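Local coordinates for protein transcriptional regulator (Pseudomonas aeruginosa, PDB 3E7Q) that probably acts as a TetR-family transcriptional repressor, a dimer that binds regulatory DNA through an N-terminal helix-turn-helix domain, at residues F32-I40 with N52-V62; R89-F100 with R187-D198. One frame throughout, in Å; residues are numbered along the deposited sequence.

Interaction 1 of 2, residues F32-I40 with N52-V62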
loop_
_atom_site.group_PDB
_atom_site.type_symbol
_atom_site.label_atom_id
_atom_site.label_comp_id
_atom_site.label_asym_id
_atom_site.label_seq_id
_atom_site.Cartn_x
_atom_site.Cartn_y
_atom_site.Cartn_z
ATOM N N PHE B 32 13.351 1.083 -8.280
ATOM C CA PHE B 32 13.152 1.793 -9.542
ATOM C C PHE B 32 14.211 2.817 -9.773
ATOM O O PHE B 32 14.734 2.908 -10.878
ATOM C CB PHE B 32 11.805 2.484 -9.626
ATOM C CG PHE B 32 11.654 3.360 -10.859
ATOM C CD1 PHE B 32 11.365 2.810 -12.084
ATOM C CD2 PHE B 32 11.828 4.752 -10.780
ATOM C CE1 PHE B 32 11.224 3.618 -13.218
ATOM C CE2 PHE B 32 11.723 5.554 -11.921
ATOM C CZ PHE B 32 11.390 4.991 -13.129
ATOM N N GLN B 33 14.512 3.605 -8.745
ATOM C CA GLN B 33 15.515 4.682 -8.907
ATOM C C GLN B 33 16.883 4.087 -9.286
ATOM O O GLN B 33 17.632 4.664 -10.090
ATOM C CB GLN B 33 15.653 5.548 -7.633
ATOM C CG GLN B 33 14.374 6.176 -7.115
ATOM C CD GLN B 33 13.681 5.295 -6.044
ATOM O OE1 GLN B 33 13.712 4.049 -6.139
ATOM N NE2 GLN B 33 13.048 5.937 -5.041
ATOM N N GLY B 34 17.220 2.940 -8.700
ATOM C CA GLY B 34 18.515 2.331 -8.987
ATOM C C GLY B 34 18.610 1.449 -10.228
ATOM O O GLY B 34 19.711 1.138 -10.660
ATOM N N ALA B 35 17.464 1.009 -10.768
ATOM C CA ALA B 35 17.447 0.164 -11.975
ATOM C C ALA B 35 17.946 0.958 -13.171
ATOM O O ALA B 35 17.863 2.172 -13.163
ATOM C CB ALA B 35 16.015 -0.407 -12.249
ATOM N N SER B 36 18.499 0.276 -14.178
ATOM C CA SER B 36 18.831 0.900 -15.451
ATOM C C SER B 36 18.761 -0.198 -16.463
ATOM O O SER B 36 18.709 -1.340 -16.073
ATOM C CB SER B 36 20.251 1.455 -15.403
ATOM O OG SER B 36 21.170 0.423 -15.069
ATOM N N VAL B 37 18.782 0.130 -17.749
ATOM C CA VAL B 37 18.737 -0.881 -18.785
ATOM C C VAL B 37 19.944 -1.838 -18.705
ATOM O O VAL B 37 19.787 -3.038 -18.978
ATOM C CB VAL B 37 18.658 -0.278 -20.217
ATOM C CG1 VAL B 37 17.513 0.715 -20.338
ATOM C CG2 VAL B 37 19.907 0.397 -20.557
ATOM N N ARG B 38 21.126 -1.305 -18.347
ATOM C CA ARG B 38 22.320 -2.112 -18.064
ATOM C C ARG B 38 22.066 -3.124 -16.925
ATOM O O ARG B 38 22.273 -4.320 -17.103
ATOM C CB ARG B 38 23.574 -1.217 -17.767
ATOM C CG ARG B 38 24.321 -0.604 -19.038
ATOM C CD ARG B 38 25.880 -0.342 -18.926
ATOM N NE ARG B 38 26.622 -1.186 -19.910
ATOM C CZ ARG B 38 27.418 -2.232 -19.626
ATOM N NH1 ARG B 38 27.687 -2.568 -18.365
ATOM N NH2 ARG B 38 27.979 -2.947 -20.613
ATOM N N LYS B 39 21.588 -2.661 -15.776
ATOM C CA LYS B 39 21.248 -3.561 -14.682
ATOM C C LYS B 39 20.096 -4.559 -14.982
ATOM O O LYS B 39 20.011 -5.631 -14.334
ATOM C CB LYS B 39 20.961 -2.775 -13.408
ATOM C CG LYS B 39 22.182 -2.084 -12.817
ATOM C CD LYS B 39 21.741 -1.162 -11.671
ATOM C CE LYS B 39 22.911 -0.728 -10.767
ATOM N NZ LYS B 39 22.485 0.267 -9.692
ATOM N N ILE B 40 19.248 -4.222 -15.971
ATOM C CA ILE B 40 18.172 -5.103 -16.445
ATOM C C ILE B 40 18.792 -6.234 -17.252
ATOM O O ILE B 40 18.503 -7.412 -17.024
ATOM C CB ILE B 40 17.076 -4.322 -17.287
ATOM C CG1 ILE B 40 16.182 -3.482 -16.353
ATOM C CG2 ILE B 40 16.194 -5.270 -18.082
ATOM C CD1 ILE B 40 15.398 -2.383 -17.042
ATOM N N ASN B 52 19.491 -1.841 -25.389
ATOM C CA ASN B 52 19.454 -0.458 -25.901
ATOM C C ASN B 52 18.839 -0.466 -27.307
ATOM O O ASN B 52 17.690 0.007 -27.504
ATOM C CB ASN B 52 20.867 0.157 -25.986
ATOM C CG ASN B 52 21.354 0.794 -24.668
ATOM O OD1 ASN B 52 20.607 0.965 -23.698
ATOM N ND2 ASN B 52 22.632 1.164 -24.654
ATOM N N HIS B 53 19.604 -1.041 -28.252
ATOM C CA HIS B 53 19.198 -1.279 -29.641
ATOM C C HIS B 53 17.726 -1.660 -29.836
ATOM O O HIS B 53 17.052 -1.106 -30.711
ATOM C CB HIS B 53 20.064 -2.388 -30.253
ATOM C CG HIS B 53 19.349 -3.217 -31.280
ATOM N ND1 HIS B 53 18.599 -4.330 -30.950
ATOM C CD2 HIS B 53 19.250 -3.083 -32.625
ATOM C CE1 HIS B 53 18.075 -4.846 -32.047
ATOM N NE2 HIS B 53 18.455 -4.109 -33.076
ATOM N N HIS B 54 17.232 -2.614 -29.050
ATOM C CA HIS B 54 15.877 -3.107 -29.251
ATOM C C HIS B 54 14.815 -2.419 -28.397
ATOM O O HIS B 54 13.613 -2.678 -28.614
ATOM C CB HIS B 54 15.796 -4.629 -29.062
ATOM C CG HIS B 54 14.811 -5.285 -29.988
ATOM N ND1 HIS B 54 15.172 -5.791 -31.222
ATOM C CD2 HIS B 54 13.469 -5.461 -29.886
ATOM C CE1 HIS B 54 14.099 -6.271 -31.828
ATOM N NE2 HIS B 54 13.053 -6.084 -31.041
ATOM N N TYR B 55 15.228 -1.546 -27.457
ATOM C CA TYR B 55 14.255 -0.871 -26.569
ATOM C C TYR B 55 14.513 0.624 -26.212
ATOM O O TYR B 55 15.677 1.090 -26.213
ATOM C CB TYR B 55 14.012 -1.710 -25.306
ATOM C CG TYR B 55 12.535 -1.837 -25.017
ATOM C CD1 TYR B 55 11.794 -2.919 -25.505
ATOM C CD2 TYR B 55 11.861 -0.850 -24.308
ATOM C CE1 TYR B 55 10.424 -3.018 -25.256
ATOM C CE2 TYR B 55 10.508 -0.944 -24.064
ATOM C CZ TYR B 55 9.795 -2.020 -24.535
ATOM O OH TYR B 55 8.440 -2.081 -24.264
ATOM N N ASP B 56 13.414 1.353 -25.920
ATOM C CA ASP B 56 13.436 2.830 -25.831
ATOM C C ASP B 56 14.249 3.306 -24.616
ATOM O O ASP B 56 15.169 4.163 -24.736
ATOM C CB ASP B 56 12.001 3.410 -25.844
ATOM C CG ASP B 56 11.932 4.898 -25.428
ATOM O OD1 ASP B 56 12.966 5.508 -25.087
ATOM O OD2 ASP B 56 10.812 5.466 -25.435
ATOM N N GLY B 57 13.928 2.743 -23.462
ATOM C CA GLY B 57 14.665 3.038 -22.247
ATOM C C GLY B 57 14.066 2.320 -21.056
ATOM O O GLY B 57 13.203 1.433 -21.205
ATOM N N LYS B 58 14.543 2.713 -19.887
ATOM C CA LYS B 58 14.134 2.128 -18.655
ATOM C C LYS B 58 12.628 2.372 -18.433
ATOM O O LYS B 58 11.876 1.436 -18.264
ATOM C CB LYS B 58 14.958 2.716 -17.520
ATOM C CG LYS B 58 14.530 2.302 -16.114
ATOM C CD LYS B 58 14.842 3.464 -15.214
ATOM C CE LYS B 58 14.784 3.140 -13.766
ATOM N NZ LYS B 58 15.688 4.094 -13.090
ATOM N N ASP B 59 12.179 3.610 -18.487
ATOM C CA ASP B 59 10.757 3.879 -18.247
ATOM C C ASP B 59 9.854 2.908 -19.024
ATOM O O ASP B 59 8.936 2.361 -18.474
ATOM C CB ASP B 59 10.399 5.340 -18.554
ATOM C CG ASP B 59 11.101 6.315 -17.657
ATOM O OD1 ASP B 59 11.743 5.893 -16.626
ATOM O OD2 ASP B 59 11.021 7.544 -17.987
ATOM N N ALA B 60 10.155 2.715 -20.304
ATOM C CA ALA B 60 9.398 1.857 -21.180
ATOM C C ALA B 60 9.465 0.364 -20.802
ATOM O O ALA B 60 8.500 -0.360 -20.969
ATOM C CB ALA B 60 9.891 2.034 -22.558
ATOM N N LEU B 61 10.607 -0.095 -20.303
ATOM C CA LEU B 61 10.740 -1.474 -19.829
ATOM C C LEU B 61 9.934 -1.678 -18.565
ATOM O O LEU B 61 9.318 -2.707 -18.385
ATOM C CB LEU B 61 12.223 -1.856 -19.596
ATOM C CG LEU B 61 13.012 -2.107 -20.872
ATOM C CD1 LEU B 61 14.557 -2.022 -20.640
ATOM C CD2 LEU B 61 12.606 -3.454 -21.499
ATOM N N VAL B 62 9.922 -0.691 -17.696
ATOM C CA VAL B 62 9.197 -0.807 -16.409
ATOM C C VAL B 62 7.667 -0.760 -16.651
ATOM O O VAL B 62 6.949 -1.629 -16.130
ATOM C CB VAL B 62 9.671 0.245 -15.388
ATOM C CG1 VAL B 62 8.754 0.316 -14.206
ATOM C CG2 VAL B 62 11.144 -0.026 -14.924
#

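Interaction 2 of 2, residues R89-F100 with R187-D198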
loop_
_atom_site.group_PDB
_atom_site.type_symbol
_atom_site.label_atom_id
_atom_site.label_comp_id
_atom_site.label_asym_id
_atom_site.label_seq_id
_atom_site.Cartn_x
_atom_site.Cartn_y
_atom_site.Cartn_z
ATOM N N ARG B 89 -23.117 -12.496 -4.923
ATOM C CA ARG B 89 -22.319 -12.911 -3.753
ATOM C C ARG B 89 -21.395 -14.081 -4.079
ATOM O O ARG B 89 -20.225 -14.060 -3.694
ATOM C CB ARG B 89 -23.194 -13.169 -2.503
ATOM C CG ARG B 89 -23.760 -11.868 -1.983
ATOM C CD ARG B 89 -23.671 -11.563 -0.501
ATOM N NE ARG B 89 -22.379 -11.801 0.191
ATOM C CZ ARG B 89 -22.188 -11.521 1.480
ATOM N NH1 ARG B 89 -23.136 -10.927 2.158
ATOM N NH2 ARG B 89 -21.052 -11.790 2.074
ATOM N N PRO B 90 -21.882 -15.085 -4.831
ATOM C CA PRO B 90 -20.950 -16.143 -5.230
ATOM C C PRO B 90 -19.754 -15.650 -6.104
ATOM O O PRO B 90 -18.637 -16.103 -5.886
ATOM C CB PRO B 90 -21.839 -17.144 -5.961
ATOM C CG PRO B 90 -23.200 -16.905 -5.455
ATOM C CD PRO B 90 -23.237 -15.383 -5.286
ATOM N N ARG B 91 -20.016 -14.710 -7.020
ATOM C CA ARG B 91 -18.998 -14.019 -7.833
ATOM C C ARG B 91 -18.022 -13.174 -6.985
ATOM O O ARG B 91 -16.804 -13.231 -7.193
ATOM C CB ARG B 91 -19.649 -13.107 -8.885
ATOM C CG ARG B 91 -20.526 -13.777 -9.907
ATOM C CD ARG B 91 -21.007 -12.828 -11.011
ATOM N NE ARG B 91 -21.199 -13.601 -12.234
ATOM C CZ ARG B 91 -22.042 -13.283 -13.235
ATOM N NH1 ARG B 91 -22.764 -12.156 -13.205
ATOM N NH2 ARG B 91 -22.180 -14.099 -14.295
ATOM N N LEU B 92 -18.544 -12.407 -6.027
ATOM C CA LEU B 92 -17.675 -11.694 -5.081
ATOM C C LEU B 92 -16.804 -12.676 -4.234
ATOM O O LEU B 92 -15.625 -12.428 -4.053
ATOM C CB LEU B 92 -18.446 -10.743 -4.134
ATOM C CG LEU B 92 -18.991 -9.426 -4.694
ATOM C CD1 LEU B 92 -19.960 -8.856 -3.748
ATOM C CD2 LEU B 92 -17.882 -8.409 -5.077
ATOM N N SER B 93 -17.405 -13.740 -3.713
ATOM C CA SER B 93 -16.665 -14.774 -2.960
ATOM C C SER B 93 -15.598 -15.440 -3.747
ATOM O O SER B 93 -14.556 -15.729 -3.208
ATOM C CB SER B 93 -17.604 -15.857 -2.433
ATOM O OG SER B 93 -18.597 -15.201 -1.713
ATOM N N ALA B 94 -15.854 -15.696 -5.017
ATOM C CA ALA B 94 -14.839 -16.264 -5.877
ATOM C C ALA B 94 -13.713 -15.236 -6.067
ATOM O O ALA B 94 -12.573 -15.594 -5.933
ATOM C CB ALA B 94 -15.435 -16.720 -7.210
ATOM N N PHE B 95 -14.038 -13.972 -6.356
ATOM C CA PHE B 95 -13.066 -12.868 -6.366
ATOM C C PHE B 95 -12.194 -12.829 -5.112
ATOM O O PHE B 95 -11.006 -12.768 -5.232
ATOM C CB PHE B 95 -13.769 -11.532 -6.521
ATOM C CG PHE B 95 -12.877 -10.383 -6.885
ATOM C CD1 PHE B 95 -12.789 -9.931 -8.220
ATOM C CD2 PHE B 95 -12.208 -9.630 -5.883
ATOM C CE1 PHE B 95 -11.965 -8.813 -8.551
ATOM C CE2 PHE B 95 -11.405 -8.561 -6.217
ATOM C CZ PHE B 95 -11.274 -8.162 -7.551
ATOM N N PHE B 96 -12.801 -12.882 -3.928
ATOM C CA PHE B 96 -12.062 -12.873 -2.646
ATOM C C PHE B 96 -11.134 -14.072 -2.521
ATOM O O PHE B 96 -9.956 -13.906 -2.204
ATOM C CB PHE B 96 -13.043 -12.831 -1.447
ATOM C CG PHE B 96 -13.998 -11.614 -1.479
ATOM C CD1 PHE B 96 -13.581 -10.380 -2.023
ATOM C CD2 PHE B 96 -15.281 -11.711 -0.948
ATOM C CE1 PHE B 96 -14.446 -9.328 -2.095
ATOM C CE2 PHE B 96 -16.151 -10.639 -0.991
ATOM C CZ PHE B 96 -15.738 -9.440 -1.546
ATOM N N GLU B 97 -11.658 -15.261 -2.785
ATOM C CA GLU B 97 -10.827 -16.478 -2.829
ATOM C C GLU B 97 -9.640 -16.366 -3.781
ATOM O O GLU B 97 -8.509 -16.646 -3.382
ATOM C CB GLU B 97 -11.667 -17.705 -3.191
ATOM C CG GLU B 97 -12.670 -18.082 -2.108
ATOM C CD GLU B 97 -12.047 -18.758 -0.878
ATOM O OE1 GLU B 97 -10.840 -19.165 -0.919
ATOM O OE2 GLU B 97 -12.801 -18.886 0.130
ATOM N N ALA B 98 -9.879 -15.932 -5.020
ATOM C CA ALA B 98 -8.740 -15.704 -5.929
ATOM C C ALA B 98 -7.740 -14.701 -5.346
ATOM O O ALA B 98 -6.500 -14.902 -5.438
ATOM C CB ALA B 98 -9.170 -15.295 -7.306
ATOM N N SER B 99 -8.274 -13.660 -4.711
ATOM C CA SER B 99 -7.449 -12.568 -4.145
ATOM C C SER B 99 -6.479 -12.998 -3.047
ATOM O O SER B 99 -5.448 -12.374 -2.877
ATOM C CB SER B 99 -8.335 -11.463 -3.547
ATOM O OG SER B 99 -9.029 -10.724 -4.542
ATOM N N PHE B 100 -6.821 -14.038 -2.303
ATOM C CA PHE B 100 -6.043 -14.497 -1.166
ATOM C C PHE B 100 -5.470 -15.909 -1.412
ATOM O O PHE B 100 -4.942 -16.545 -0.514
ATOM C CB PHE B 100 -6.909 -14.421 0.105
ATOM C CG PHE B 100 -7.157 -12.999 0.559
ATOM C CD1 PHE B 100 -6.243 -12.347 1.325
ATOM C CD2 PHE B 100 -8.322 -12.303 0.187
ATOM C CE1 PHE B 100 -6.466 -10.993 1.714
ATOM C CE2 PHE B 100 -8.528 -11.002 0.562
ATOM C CZ PHE B 100 -7.612 -10.365 1.330
ATOM N N ARG B 187 -7.501 -17.110 4.960
ATOM C CA ARG B 187 -8.924 -17.359 5.280
ATOM C C ARG B 187 -9.580 -16.134 5.951
ATOM O O ARG B 187 -10.652 -15.707 5.593
ATOM C CB ARG B 187 -9.052 -18.607 6.155
ATOM C CG ARG B 187 -10.497 -18.936 6.630
ATOM C CD ARG B 187 -11.539 -19.052 5.479
ATOM N NE ARG B 187 -10.925 -19.634 4.279
ATOM C CZ ARG B 187 -11.365 -19.488 3.030
ATOM N NH1 ARG B 187 -12.464 -18.821 2.769
ATOM N NH2 ARG B 187 -10.694 -20.056 2.037
ATOM N N GLN B 188 -8.886 -15.578 6.933
ATOM C CA GLN B 188 -9.317 -14.367 7.563
ATOM C C GLN B 188 -9.501 -13.172 6.620
ATOM O O GLN B 188 -10.381 -12.396 6.825
ATOM C CB GLN B 188 -8.368 -14.016 8.702
ATOM C CG GLN B 188 -8.628 -14.907 9.919
ATOM C CD GLN B 188 -7.687 -14.599 11.067
ATOM O OE1 GLN B 188 -6.531 -14.256 10.843
ATOM N NE2 GLN B 188 -8.172 -14.712 12.297
ATOM N N GLY B 189 -8.673 -13.044 5.591
ATOM C CA GLY B 189 -8.801 -11.968 4.605
ATOM C C GLY B 189 -10.101 -12.089 3.826
ATOM O O GLY B 189 -10.850 -11.096 3.678
ATOM N N VAL B 190 -10.387 -13.307 3.368
ATOM C CA VAL B 190 -11.720 -13.630 2.781
ATOM C C VAL B 190 -12.839 -13.258 3.768
ATOM O O VAL B 190 -13.758 -12.507 3.426
ATOM C CB VAL B 190 -11.853 -15.110 2.340
ATOM C CG1 VAL B 190 -13.190 -15.334 1.640
ATOM C CG2 VAL B 190 -10.681 -15.495 1.434
ATOM N N GLN B 191 -12.716 -13.733 4.994
ATOM C CA GLN B 191 -13.689 -13.442 6.041
ATOM C C GLN B 191 -13.925 -11.953 6.222
ATOM O O GLN B 191 -15.061 -11.512 6.353
ATOM C CB GLN B 191 -13.237 -14.089 7.376
ATOM C CG GLN B 191 -14.125 -13.769 8.575
ATOM C CD GLN B 191 -13.563 -14.248 9.916
ATOM O OE1 GLN B 191 -12.520 -14.874 9.993
ATOM N NE2 GLN B 191 -14.287 -13.953 10.978
ATOM N N ILE B 192 -12.854 -11.171 6.269
ATOM C CA ILE B 192 -12.969 -9.696 6.362
ATOM C C ILE B 192 -13.740 -9.113 5.163
ATOM O O ILE B 192 -14.592 -8.196 5.298
ATOM C CB ILE B 192 -11.561 -9.060 6.515
ATOM C CG1 ILE B 192 -11.000 -9.356 7.928
ATOM C CG2 ILE B 192 -11.574 -7.563 6.195
ATOM C CD1 ILE B 192 -9.486 -8.936 8.123
ATOM N N CYS B 193 -13.500 -9.682 3.988
ATOM C CA CYS B 193 -14.150 -9.173 2.781
ATOM C C CYS B 193 -15.590 -9.529 2.713
ATOM O O CYS B 193 -16.408 -8.682 2.369
ATOM C CB CYS B 193 -13.428 -9.633 1.525
ATOM S SG CYS B 193 -11.777 -8.902 1.398
ATOM N N GLU B 194 -15.927 -10.758 3.070
ATOM C CA GLU B 194 -17.317 -11.141 3.190
ATOM C C GLU B 194 -18.016 -10.288 4.215
ATOM O O GLU B 194 -19.194 -9.992 4.051
ATOM C CB GLU B 194 -17.494 -12.602 3.625
ATOM C CG GLU B 194 -16.910 -13.649 2.748
ATOM C CD GLU B 194 -17.529 -13.755 1.372
ATOM O OE1 GLU B 194 -18.521 -13.077 1.051
ATOM O OE2 GLU B 194 -17.012 -14.572 0.573
ATOM N N ALA B 195 -17.322 -9.962 5.309
ATOM C CA ALA B 195 -17.931 -9.161 6.383
ATOM C C ALA B 195 -18.283 -7.751 5.923
ATOM O O ALA B 195 -19.278 -7.143 6.378
ATOM C CB ALA B 195 -17.054 -9.138 7.619
ATOM N N TRP B 196 -17.451 -7.215 5.031
ATOM C CA TRP B 196 -17.720 -5.943 4.407
ATOM C C TRP B 196 -19.007 -5.941 3.547
ATOM O O TRP B 196 -19.806 -5.010 3.577
ATOM C CB TRP B 196 -16.538 -5.610 3.484
ATOM C CG TRP B 196 -16.647 -4.309 2.824
ATOM C CD1 TRP B 196 -16.172 -3.158 3.313
ATOM C CD2 TRP B 196 -17.242 -3.988 1.529
ATOM N NE1 TRP B 196 -16.416 -2.138 2.431
ATOM C CE2 TRP B 196 -17.087 -2.605 1.343
ATOM C CE3 TRP B 196 -17.887 -4.722 0.542
ATOM C CZ2 TRP B 196 -17.562 -1.924 0.219
ATOM C CZ3 TRP B 196 -18.358 -4.049 -0.588
ATOM C CH2 TRP B 196 -18.171 -2.657 -0.744
ATOM N N VAL B 197 -19.113 -6.945 2.695
ATOM C CA VAL B 197 -20.336 -7.151 1.894
ATOM C C VAL B 197 -21.544 -7.319 2.773
ATOM O O VAL B 197 -22.584 -6.742 2.471
ATOM C CB VAL B 197 -20.227 -8.362 0.897
ATOM C CG1 VAL B 197 -21.394 -8.407 -0.027
ATOM C CG2 VAL B 197 -18.898 -8.279 0.088
ATOM N N ASP B 198 -21.395 -8.097 3.857
ATOM C CA ASP B 198 -22.469 -8.263 4.842
ATOM C C ASP B 198 -22.921 -6.908 5.345
ATOM O O ASP B 198 -24.115 -6.642 5.450
ATOM C CB ASP B 198 -22.034 -9.051 6.091
ATOM C CG ASP B 198 -21.810 -10.532 5.850
ATOM O OD1 ASP B 198 -22.125 -11.080 4.784
ATOM O OD2 ASP B 198 -21.296 -11.164 6.791
HETATM O O HOH W 1 -19.923 -12.812 -1.192
#

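Interaction 1 of 2, residues F32-I40 with N52-V62
Lys58 reaches from the first turn of helix 58-82 to Phe32 and Ala35, and most of the tight packing gathers round it. Lys58 CE lies over one face of the Phe32 ring, 3.9 Å from the centroid, and Lys58 NZ stands 4.3 Å from that centroid, only 6° off the ring normal, which defines a cation-pi contact. Lys58 NZ also donates to Ala35 O at 2.9 Å, approaching from above the carbonyl plane; a bond to Phe32 O is also modelled, though the position of that oxygen is less certain. With CG anti to the backbone N (chi1 173°) and a bend at chi2, the lysine chain runs to the loop between helices 12-34 and 37-44. At the ring edge sit Val62 CG2 and Asp59 OD1. Further along, Ile40 CD1 meets Leu61 CD1 at 3.7 Å, and Val37 CG1 touches the same methyl.

The contact thins toward exposed Asn52, which touches this surface through OD1 alone, 3.3 Å from Val37 CG2. Residues 36-55 are the predicted helix-turn-helix, so the lysine joins the start of helix 58-82 to the turn leading into that motif. Ala35 and Ile40 also pack on helix 12-34, while Phe32 and Val62 touch Ile126 of helix 124-152.

Interaction 2 of 2, residues R89-F100 with R187-D198
Phe96 lays one ring face over Cys193, whose CB stands 3.5 Å from the centroid and 5° off the normal, a CH-pi contact. Cys193 SG, on the same face, adds a sulfur-aromatic contact. Val197 CG2 closes on the ring edge at Phe96 CZ, 3.7 Å away, and Glu194 OE2 lies near the ring plane beside CD2. Phe96 is thus a knob in the hole formed by Val190, Cys193, Glu194 and Val197. One turn on, Phe100 turns a face to Gly189, whose CA lies 3.9 Å from the ring centroid; the bare glycine lets the ring come against the backbone.

The two helices run roughly antiparallel, with 149° between their directions and 9.1 Å between axes, within the all-helical C-terminal domain of a TetR-type regulator. Leu92 and Val197 carry this packing on to helix 124-152.

Polar groups line one flank of the apolar seam. The Arg89 chain bends at chi2 and chi3 and lays its guanidinium flat on Val197 CG1. Arg89 NH1 and NH2 both donate to Asp198 OD1, NH1 at 2.8 Å, while Arg89 NH2 also meets Glu194 OE1 in the guanidinium plane at 3.0 Å. A water accepts from Arg89 NE and donates to Ser93 OG and Glu194 OE1. Asp198 OD2 pairs with Arg207 of the second subunit, and Arg89 NH1 with Glu201. At the other end, Arg187 grips Glu97 end-on through both terminal nitrogens, Arg187 NH1 to Glu97 OE2 at 2.7 Å.

Interactions 1 and 2 lie on opposite sides of the chain's centre, with their own centres 38 Å apart and their nearest atoms about 21 Å apart, so neither touches the other. Interaction 1 lies in the TetR-type N-terminal part, with its predicted helix-turn-helix, and interaction 2 in the C-terminal part. Helix 58-82, which begins within interaction 1, is followed in the chain by helix 88-99 of interaction 2, and Phe95 and Ala98 pack back onto its Leu77. Helix 124-152 offers a second common neighbour, touching Phe32 at one site and Leu92 at the other. Each contact also meets the second subunit, through Gln33 and Asp198 respectively.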